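Local coordinates for putative rubredoxin reductase (PDB 3FG2), which probably catalyses electron transfer from NADH through its bound FAD to a ferredoxin that serves the cytochrome P450 CYP199A2, at residues A[385-389]-A[390-394]; A[270-273]-A[274-278]; A[180-184]-A[185-189]. All coordinates share one frame; numbering follows the deposited sequence.

Contact 1: residues A[385-389]-A[390-394]; sequences KSVTP and EQAAD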
loop_
_atom_site.group_PDB
_atom_site.type_symbol
_atom_site.label_atom_id
_atom_site.label_comp_id
_atom_site.label_asym_id
_atom_site.label_seq_id
_atom_site.Cartn_x
_atom_site.Cartn_y
_atom_site.Cartn_z
ATOM N N LYS A 385 -25.017 1.777 -6.387
ATOM C CA LYS A 385 -25.810 2.622 -7.279
ATOM C C LYS A 385 -24.907 3.133 -8.376
ATOM O O LYS A 385 -23.686 3.049 -8.270
ATOM C CB LYS A 385 -26.422 3.808 -6.529
ATOM C CG LYS A 385 -27.287 3.411 -5.343
ATOM C CD LYS A 385 -28.368 4.456 -5.028
ATOM C CE LYS A 385 -27.792 5.844 -4.757
ATOM N NZ LYS A 385 -28.856 6.815 -4.360
ATOM N N SER A 386 -25.492 3.680 -9.429
ATOM C CA SER A 386 -24.678 4.154 -10.530
ATOM C C SER A 386 -25.183 5.452 -11.124
ATOM O O SER A 386 -26.232 5.963 -10.738
ATOM C CB SER A 386 -24.633 3.081 -11.618
ATOM O OG SER A 386 -23.723 3.404 -12.656
ATOM N N VAL A 387 -24.406 5.985 -12.058
ATOM C CA VAL A 387 -24.751 7.199 -12.775
ATOM C C VAL A 387 -24.355 6.891 -14.202
ATOM O O VAL A 387 -23.328 6.255 -14.429
ATOM C CB VAL A 387 -23.969 8.417 -12.239
ATOM C CG1 VAL A 387 -23.815 9.459 -13.318
ATOM C CG2 VAL A 387 -24.729 9.030 -11.065
ATOM N N THR A 388 -25.158 7.317 -15.167
ATOM C CA THR A 388 -24.843 7.022 -16.558
ATOM C C THR A 388 -23.624 7.796 -17.035
ATOM O O THR A 388 -23.284 8.836 -16.475
ATOM C CB THR A 388 -26.024 7.351 -17.492
ATOM O OG1 THR A 388 -26.090 8.767 -17.704
ATOM C CG2 THR A 388 -27.336 6.850 -16.882
ATOM N N PRO A 389 -22.943 7.283 -18.075
ATOM C CA PRO A 389 -21.750 7.911 -18.659
ATOM C C PRO A 389 -22.107 9.304 -19.153
ATOM O O PRO A 389 -21.291 10.223 -19.122
ATOM C CB PRO A 389 -21.399 6.978 -19.819
ATOM C CG PRO A 389 -21.879 5.642 -19.335
ATOM C CD PRO A 389 -23.216 5.983 -18.717
ATOM N N GLU A 390 -23.346 9.442 -19.617
ATOM C CA GLU A 390 -23.846 10.710 -20.125
ATOM C C GLU A 390 -23.932 11.717 -18.979
ATOM O O GLU A 390 -23.550 12.876 -19.121
ATOM C CB GLU A 390 -25.233 10.517 -20.754
ATOM C CG GLU A 390 -25.281 9.588 -21.981
ATOM C CD GLU A 390 -25.019 8.115 -21.660
ATOM O OE1 GLU A 390 -25.655 7.571 -20.726
ATOM O OE2 GLU A 390 -24.188 7.492 -22.361
ATOM N N GLN A 391 -24.431 11.264 -17.838
ATOM C CA GLN A 391 -24.565 12.125 -16.674
ATOM C C GLN A 391 -23.209 12.512 -16.077
ATOM O O GLN A 391 -23.007 13.646 -15.642
ATOM C CB GLN A 391 -25.411 11.420 -15.616
ATOM C CG GLN A 391 -26.846 11.193 -16.045
ATOM C CD GLN A 391 -27.627 10.342 -15.064
ATOM O OE1 GLN A 391 -28.855 10.398 -15.027
ATOM N NE2 GLN A 391 -26.925 9.540 -14.274
ATOM N N ALA A 392 -22.284 11.560 -16.060
ATOM C CA ALA A 392 -20.955 11.784 -15.513
ATOM C C ALA A 392 -20.228 12.913 -16.221
ATOM O O ALA A 392 -19.532 13.701 -15.588
ATOM C CB ALA A 392 -20.132 10.504 -15.604
ATOM N N ALA A 393 -20.391 12.988 -17.534
ATOM C CA ALA A 393 -19.720 14.011 -18.316
ATOM C C ALA A 393 -20.398 15.365 -18.228
ATOM O O ALA A 393 -19.766 16.391 -18.458
ATOM C CB ALA A 393 -19.630 13.573 -19.769
ATOM N N ASP A 394 -21.677 15.361 -17.872
ATOM C CA ASP A 394 -22.477 16.582 -17.781
ATOM C C ASP A 394 -22.278 17.415 -16.510
ATOM O O ASP A 394 -22.844 17.106 -15.452
ATOM C CB ASP A 394 -23.954 16.217 -17.928
ATOM C CG ASP A 394 -24.850 17.432 -17.978
ATOM O OD1 ASP A 394 -24.312 18.560 -18.055
ATOM O OD2 ASP A 394 -26.089 17.257 -17.946
#
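Thr388 turns its hydroxyl back over the start of helix 389-393, where OG1 accepts a hydrogen bond from Gln391 N at 3.0 Å, with an N-H...O angle of 155°. The first torsion (chi1 77°) sets OG1 between the backbone N and the carbonyl carbon and so swings it over the first turn. Gln391 crosses this hydroxyl obliquely, its CG also 3.0 Å from Thr388 OG1, while its CB packs 3.4 Å from Val387 CG1. Glu390 bends at chi2 (69°) and lies beside the ring of Pro389, both pointing the same way; its OE1 stands 3.5 Å from Pro389 CD and takes only a weak bond from Thr388 OG1. This is a helix N-cap, with Thr388 as the cap residue and Pro389 opening the helix. With an alanine in place of Thr388 the hydroxyl is gone, and the backbone N-H of Gln391 would probably lose its capping partner. Ala392 N bonds to Thr388 O at 2.9 Å, within the first turn of the helix. Ala392 faces Val342 and Phe355 of the neighbouring sheet, whereas Val387 packs on Phe376 and Ile380 of helix 371-380.

Contact 2: residues A[270-273]-A[274-278]; sequences ISAI and GDCAL. With FAD (flavin-adenine dinucleotide), chain B.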
loop_
_atom_site.group_PDB
_atom_site.type_symbol
_atom_site.label_atom_id
_atom_site.label_comp_id
_atom_site.label_asym_id
_atom_site.label_seq_id
_atom_site.Cartn_x
_atom_site.Cartn_y
_atom_site.Cartn_z
ATOM N N ILE A 270 -7.024 -18.158 14.430
ATOM C CA ILE A 270 -6.051 -17.445 13.608
ATOM C C ILE A 270 -6.662 -16.666 12.442
ATOM O O ILE A 270 -7.244 -17.246 11.513
ATOM C CB ILE A 270 -4.980 -18.403 13.040
ATOM C CG1 ILE A 270 -4.226 -19.081 14.186
ATOM C CG2 ILE A 270 -3.987 -17.622 12.178
ATOM C CD1 ILE A 270 -3.043 -19.932 13.740
ATOM N N SER A 271 -6.514 -15.347 12.493
ATOM C CA SER A 271 -7.021 -14.467 11.440
ATOM C C SER A 271 -5.866 -13.779 10.722
ATOM O O SER A 271 -4.755 -13.691 11.250
ATOM C CB SER A 271 -7.933 -13.387 12.029
ATOM O OG SER A 271 -9.146 -13.939 12.492
ATOM N N ALA A 272 -6.137 -13.292 9.517
ATOM C CA ALA A 272 -5.131 -12.570 8.735
ATOM C C ALA A 272 -5.790 -11.300 8.210
ATOM O O ALA A 272 -6.902 -11.348 7.687
ATOM C CB ALA A 272 -4.636 -13.426 7.580
ATOM N N ILE A 273 -5.107 -10.168 8.358
ATOM C CA ILE A 273 -5.641 -8.888 7.910
ATOM C C ILE A 273 -4.569 -8.011 7.255
ATOM O O ILE A 273 -3.370 -8.159 7.528
ATOM C CB ILE A 273 -6.226 -8.081 9.093
ATOM C CG1 ILE A 273 -5.139 -7.864 10.149
ATOM C CG2 ILE A 273 -7.422 -8.802 9.690
ATOM C CD1 ILE A 273 -5.563 -6.977 11.285
ATOM N N GLY A 274 -5.018 -7.092 6.400
ATOM C CA GLY A 274 -4.100 -6.181 5.744
ATOM C C GLY A 274 -3.472 -6.669 4.455
ATOM O O GLY A 274 -4.004 -7.530 3.765
ATOM N N ASP A 275 -2.322 -6.103 4.131
ATOM C CA ASP A 275 -1.614 -6.465 2.915
ATOM C C ASP A 275 -1.316 -7.959 2.794
ATOM O O ASP A 275 -1.248 -8.483 1.686
ATOM C CB ASP A 275 -0.304 -5.682 2.829
ATOM C CG ASP A 275 -0.506 -4.243 2.390
ATOM O OD1 ASP A 275 -1.667 -3.774 2.347
ATOM O OD2 ASP A 275 0.508 -3.578 2.088
ATOM N N CYS A 276 -1.155 -8.644 3.923
ATOM C CA CYS A 276 -0.822 -10.067 3.896
ATOM C C CYS A 276 -1.994 -10.997 3.641
ATOM O O CYS A 276 -1.797 -12.183 3.357
ATOM C CB CYS A 276 -0.146 -10.481 5.211
ATOM S SG CYS A 276 -1.281 -10.787 6.616
ATOM N N ALA A 277 -3.210 -10.465 3.719
ATOM C CA ALA A 277 -4.406 -11.287 3.547
ATOM C C ALA A 277 -5.042 -11.383 2.156
ATOM O O ALA A 277 -5.262 -10.374 1.482
ATOM C CB ALA A 277 -5.462 -10.849 4.566
ATOM N N LEU A 278 -5.343 -12.620 1.755
ATOM C CA LEU A 278 -5.988 -12.926 0.475
ATOM C C LEU A 278 -7.390 -13.391 0.892
ATOM O O LEU A 278 -7.649 -14.588 1.053
ATOM C CB LEU A 278 -5.248 -14.066 -0.233
ATOM C CG LEU A 278 -5.405 -14.210 -1.750
ATOM C CD1 LEU A 278 -4.799 -15.545 -2.181
ATOM C CD2 LEU A 278 -6.874 -14.132 -2.162
HETATM P PA FAD B . 2.323 -2.823 7.098
HETATM O O1A FAD B . 3.382 -3.084 6.088
HETATM O O2A FAD B . 1.996 -1.560 7.461
HETATM O O5B FAD B . 3.010 -3.395 8.349
HETATM C C5B FAD B . 3.513 -4.763 8.468
HETATM C C4B FAD B . 4.362 -4.743 9.758
HETATM O O4B FAD B . 4.526 -6.148 10.190
HETATM C C3B FAD B . 5.791 -4.188 9.607
HETATM O O3B FAD B . 6.203 -3.266 10.567
HETATM C C2B FAD B . 6.601 -5.448 9.486
HETATM O O2B FAD B . 7.959 -5.266 9.745
HETATM C C1B FAD B . 5.943 -6.303 10.527
HETATM N N9A FAD B . 6.147 -7.751 10.439
HETATM C C8A FAD B . 6.242 -8.505 9.297
HETATM N N7A FAD B . 6.435 -9.795 9.544
HETATM C C5A FAD B . 6.468 -9.897 10.904
HETATM C C6A FAD B . 6.654 -11.058 11.803
HETATM N N6A FAD B . 6.836 -12.292 11.393
HETATM N N1A FAD B . 6.625 -10.757 13.150
HETATM C C2A FAD B . 6.437 -9.481 13.624
HETATM N N3A FAD B . 6.261 -8.368 12.872
HETATM C C4A FAD B . 6.284 -8.626 11.513
HETATM N N1 FAD B . -1.840 3.259 1.026
HETATM C C2 FAD B . -2.773 4.189 0.820
HETATM O O2 FAD B . -3.936 3.924 0.865
HETATM N N3 FAD B . -2.437 5.554 0.537
HETATM C C4 FAD B . -1.120 5.975 0.470
HETATM O O4 FAD B . -0.873 7.143 0.233
HETATM C C4X FAD B . -0.089 4.966 0.699
HETATM N N5 FAD B . 1.218 5.321 0.655
HETATM C C5X FAD B . 2.170 4.343 0.885
HETATM C C6 FAD B . 3.537 4.737 0.848
HETATM C C7 FAD B . 4.558 3.835 1.073
HETATM C C7M FAD B . 5.998 4.306 1.023
HETATM C C8 FAD B . 4.239 2.431 1.356
HETATM C C8M FAD B . 5.305 1.389 1.615
HETATM C C9 FAD B . 2.888 2.028 1.391
HETATM C C9A FAD B . 1.854 2.968 1.161
HETATM N N10 FAD B . 0.438 2.626 1.197
HETATM C C10 FAD B . -0.516 3.581 0.979
HETATM C "C1'" FAD B . 0.089 1.213 1.489
HETATM C "C2'" FAD B . -0.124 1.012 3.020
HETATM O "O2'" FAD B . 1.038 1.451 3.688
HETATM C "C3'" FAD B . -0.382 -0.461 3.264
HETATM O "O3'" FAD B . -1.574 -0.854 2.593
HETATM C "C4'" FAD B . -0.530 -0.719 4.754
HETATM O "O4'" FAD B . 0.674 -0.319 5.460
HETATM C "C5'" FAD B . -0.777 -2.194 4.962
HETATM O "O5'" FAD B . -0.881 -2.429 6.520
HETATM P P FAD B . -0.366 -3.712 7.107
HETATM O O1P FAD B . -0.695 -3.525 8.615
HETATM O O2P FAD B . -0.898 -4.863 6.526
HETATM O O3P FAD B . 1.085 -3.808 6.928
HETATM O O HOH W 1 -0.753 -7.361 6.790
#
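Ile273 O and Cys276 N meet through one water, which donates to the carbonyl at 2.8 Å, accepts from the Cys276 amide at 3.2 Å and donates again to FAD O2P. The same phosphate oxygen receives Asp275 N directly, at 3.0 Å with an N-H...O angle of 151°, so two donors grip O2P. The carboxylate of Asp275 reaches the other way along the cofactor: FAD O3' donates to its OD1 over 2.9 Å, and OD2 lies 3.4 Å from FAD C5' on the ribityl chain. Gly274 lets the backbone come this close. With phi 87° and psi -156°, a beta carbon on it would collide with both Ile273 O and FAD O2P. The Gly-Asp pair after the strand and its place on the cofactor are consistent with the second FAD-binding motif of the pyridine nucleotide-disulphide oxidoreductase family. Behind this shell, Ala277 N bonds to Gly274 O at 3.0 Å and closes a turn that brings the methyl groups of Ala272 and Ala277 to 4.1 Å (CB to CB). Gln299 OE1 takes the Gly274 amide and Arg289 NH1 donates to Asp275 O, two further bonds on the turn, one at its first residue and one at its second. Farther out, Thr265 OG1 bonds to Ile270 O, and strand 270-272 pairs with strand 101-104 at the edge of the parallel sheet.

Contact 3: residues A[180-184]-A[185-189]; sequences RVVTP and EISSY
Thr183 and Pro184 supply the carbonyls that receive the first amides of helix 184-196. Ser188 N bonds to Pro184 O at 2.9 Å, which is regular helix geometry. Thr183 O serves two amides: Ile186 N at 2.9 Å, approaching from above the carbonyl plane (38° out of it), and Ser187 N more weakly. The bond to Ile186 spans three residues, as in a 3-10 turn, and that from Ser188 to Pro184 spans the four of an alpha helix.

Among polar side chains, Glu185 folds back at chi2 (72°) beside the ring of Pro184, both pointing the same way, and brings OE1 to 2.8 Å from Thr183 OG1. Glu366 OE1 is the stronger partner of that hydroxyl, and its single proton cannot serve both carboxylates at once. Ser187 OG belongs elsewhere, bonded to Val177 O and Arg176 NH1 of the preceding loop, and Arg176 NH1 also donates to Val182 O.

The apolar part is one crossing. Val182 meets Ile186 at about a right angle, CG2 standing 3.8 Å from Ile186 CB. The valine rotation (chi1 -54°) leaves CG2 between the backbone N and carbonyl carbon, where it also lies 3.5 Å from Ser187 OG. Ile186 goes on to Phe352, and Tyr189 meets the same phenylalanine edge-to-face, so this helix packs on strand 351-358 of the C-terminal domain.

Thr183 occupies the N-cap position without a side-chain capping bond, and Pro184 and Glu185 follow in the first turn. The helix so begun is the connection of a right-handed beta-alpha-beta crossover between the adjacent parallel strands 167-171 and 200-202, as in the Rossmann-type nucleotide domains of this family.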
loop_
_atom_site.group_PDB
_atom_site.type_symbol
_atom_site.label_atom_id
_atom_site.label_comp_id
_atom_site.label_asym_id
_atom_site.label_seq_id
_atom_site.Cartn_x
_atom_site.Cartn_y
_atom_site.Cartn_z
ATOM N N ARG A 180 -0.826 -1.220 -13.431
ATOM C CA ARG A 180 -1.451 -2.206 -12.559
ATOM C C ARG A 180 -2.625 -1.635 -11.760
ATOM O O ARG A 180 -3.456 -2.395 -11.257
ATOM C CB ARG A 180 -0.399 -2.753 -11.585
ATOM C CG ARG A 180 -0.900 -3.727 -10.524
ATOM C CD ARG A 180 -1.303 -5.075 -11.129
ATOM N NE ARG A 180 -2.751 -5.208 -11.257
ATOM C CZ ARG A 180 -3.554 -5.675 -10.306
ATOM N NH1 ARG A 180 -3.059 -6.071 -9.140
ATOM N NH2 ARG A 180 -4.858 -5.734 -10.516
ATOM N N VAL A 181 -2.716 -0.308 -11.661
ATOM C CA VAL A 181 -3.768 0.288 -10.845
ATOM C C VAL A 181 -4.681 1.396 -11.381
ATOM O O VAL A 181 -5.699 1.685 -10.753
ATOM C CB VAL A 181 -3.167 0.794 -9.512
ATOM C CG1 VAL A 181 -2.705 -0.383 -8.667
ATOM C CG2 VAL A 181 -1.986 1.714 -9.795
ATOM N N VAL A 182 -4.339 2.026 -12.502
ATOM C CA VAL A 182 -5.192 3.092 -13.045
ATOM C C VAL A 182 -5.445 2.905 -14.537
ATOM O O VAL A 182 -4.717 2.160 -15.206
ATOM C CB VAL A 182 -4.562 4.504 -12.841
ATOM C CG1 VAL A 182 -4.214 4.716 -11.380
ATOM C CG2 VAL A 182 -3.321 4.666 -13.719
ATOM N N THR A 183 -6.468 3.581 -15.057
ATOM C CA THR A 183 -6.787 3.487 -16.484
ATOM C C THR A 183 -5.896 4.463 -17.278
ATOM O O THR A 183 -5.344 5.412 -16.717
ATOM C CB THR A 183 -8.296 3.770 -16.753
ATOM O OG1 THR A 183 -8.647 5.085 -16.294
ATOM C CG2 THR A 183 -9.159 2.739 -16.036
ATOM N N PRO A 184 -5.750 4.245 -18.595
ATOM C CA PRO A 184 -4.923 5.082 -19.474
ATOM C C PRO A 184 -5.016 6.605 -19.340
ATOM O O PRO A 184 -3.997 7.291 -19.421
ATOM C CB PRO A 184 -5.310 4.600 -20.872
ATOM C CG PRO A 184 -5.615 3.150 -20.642
ATOM C CD PRO A 184 -6.451 3.213 -19.379
ATOM N N GLU A 185 -6.219 7.141 -19.145
ATOM C CA GLU A 185 -6.363 8.590 -19.025
ATOM C C GLU A 185 -5.599 9.141 -17.820
ATOM O O GLU A 185 -5.118 10.274 -17.852
ATOM C CB GLU A 185 -7.838 8.994 -18.930
ATOM C CG GLU A 185 -8.733 8.421 -20.023
ATOM C CD GLU A 185 -8.983 6.909 -19.860
ATOM O OE1 GLU A 185 -9.057 6.422 -18.702
ATOM O OE2 GLU A 185 -9.122 6.212 -20.894
ATOM N N ILE A 186 -5.488 8.349 -16.760
ATOM C CA ILE A 186 -4.752 8.790 -15.581
ATOM C C ILE A 186 -3.248 8.711 -15.845
ATOM O O ILE A 186 -2.502 9.638 -15.513
ATOM C CB ILE A 186 -5.106 7.939 -14.335
ATOM C CG1 ILE A 186 -6.604 8.073 -14.026
ATOM C CG2 ILE A 186 -4.289 8.391 -13.136
ATOM C CD1 ILE A 186 -7.074 9.509 -13.828
ATOM N N SER A 187 -2.804 7.615 -16.457
ATOM C CA SER A 187 -1.387 7.455 -16.771
ATOM C C SER A 187 -0.929 8.607 -17.649
ATOM O O SER A 187 0.090 9.242 -17.385
ATOM C CB SER A 187 -1.139 6.145 -17.512
ATOM O OG SER A 187 -1.592 5.043 -16.756
ATOM N N SER A 188 -1.696 8.870 -18.701
ATOM C CA SER A 188 -1.381 9.943 -19.633
ATOM C C SER A 188 -1.180 11.277 -18.907
ATOM O O SER A 188 -0.157 11.939 -19.089
ATOM C CB SER A 188 -2.502 10.068 -20.668
ATOM O OG SER A 188 -2.247 11.120 -21.579
ATOM N N TYR A 189 -2.151 11.664 -18.082
ATOM C CA TYR A 189 -2.068 12.922 -17.339
ATOM C C TYR A 189 -0.775 13.017 -16.533
ATOM O O TYR A 189 -0.050 14.012 -16.602
ATOM C CB TYR A 189 -3.255 13.071 -16.372
ATOM C CG TYR A 189 -3.138 14.283 -15.465
ATOM C CD1 TYR A 189 -3.381 15.575 -15.953
ATOM C CD2 TYR A 189 -2.724 14.148 -14.140
ATOM C CE1 TYR A 189 -3.207 16.705 -15.144
ATOM C CE2 TYR A 189 -2.545 15.275 -13.314
ATOM C CZ TYR A 189 -2.788 16.548 -13.826
ATOM O OH TYR A 189 -2.611 17.657 -13.022
#

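Contacts 1 and 3 both begin a helix with the sequence Thr-Pro-Glu, yet differ at the cap: Thr388 caps with its hydroxyl, whereas that of Thr183 turns to an acid of the C-terminal domain. Their centres are about 20 Å apart and their nearest atoms about 12 Å, and both pack on strands 340-344 and 351-358, so one sheet receives the two helix starts. Contact 2 alone touches FAD. Its centre lies about 28 Å from that of contact 3, on the opposite side of the chain's centre, and about 35 Å from that of contact 1. The Val182 side chain of contact 3 still comes within about 12 Å of FAD.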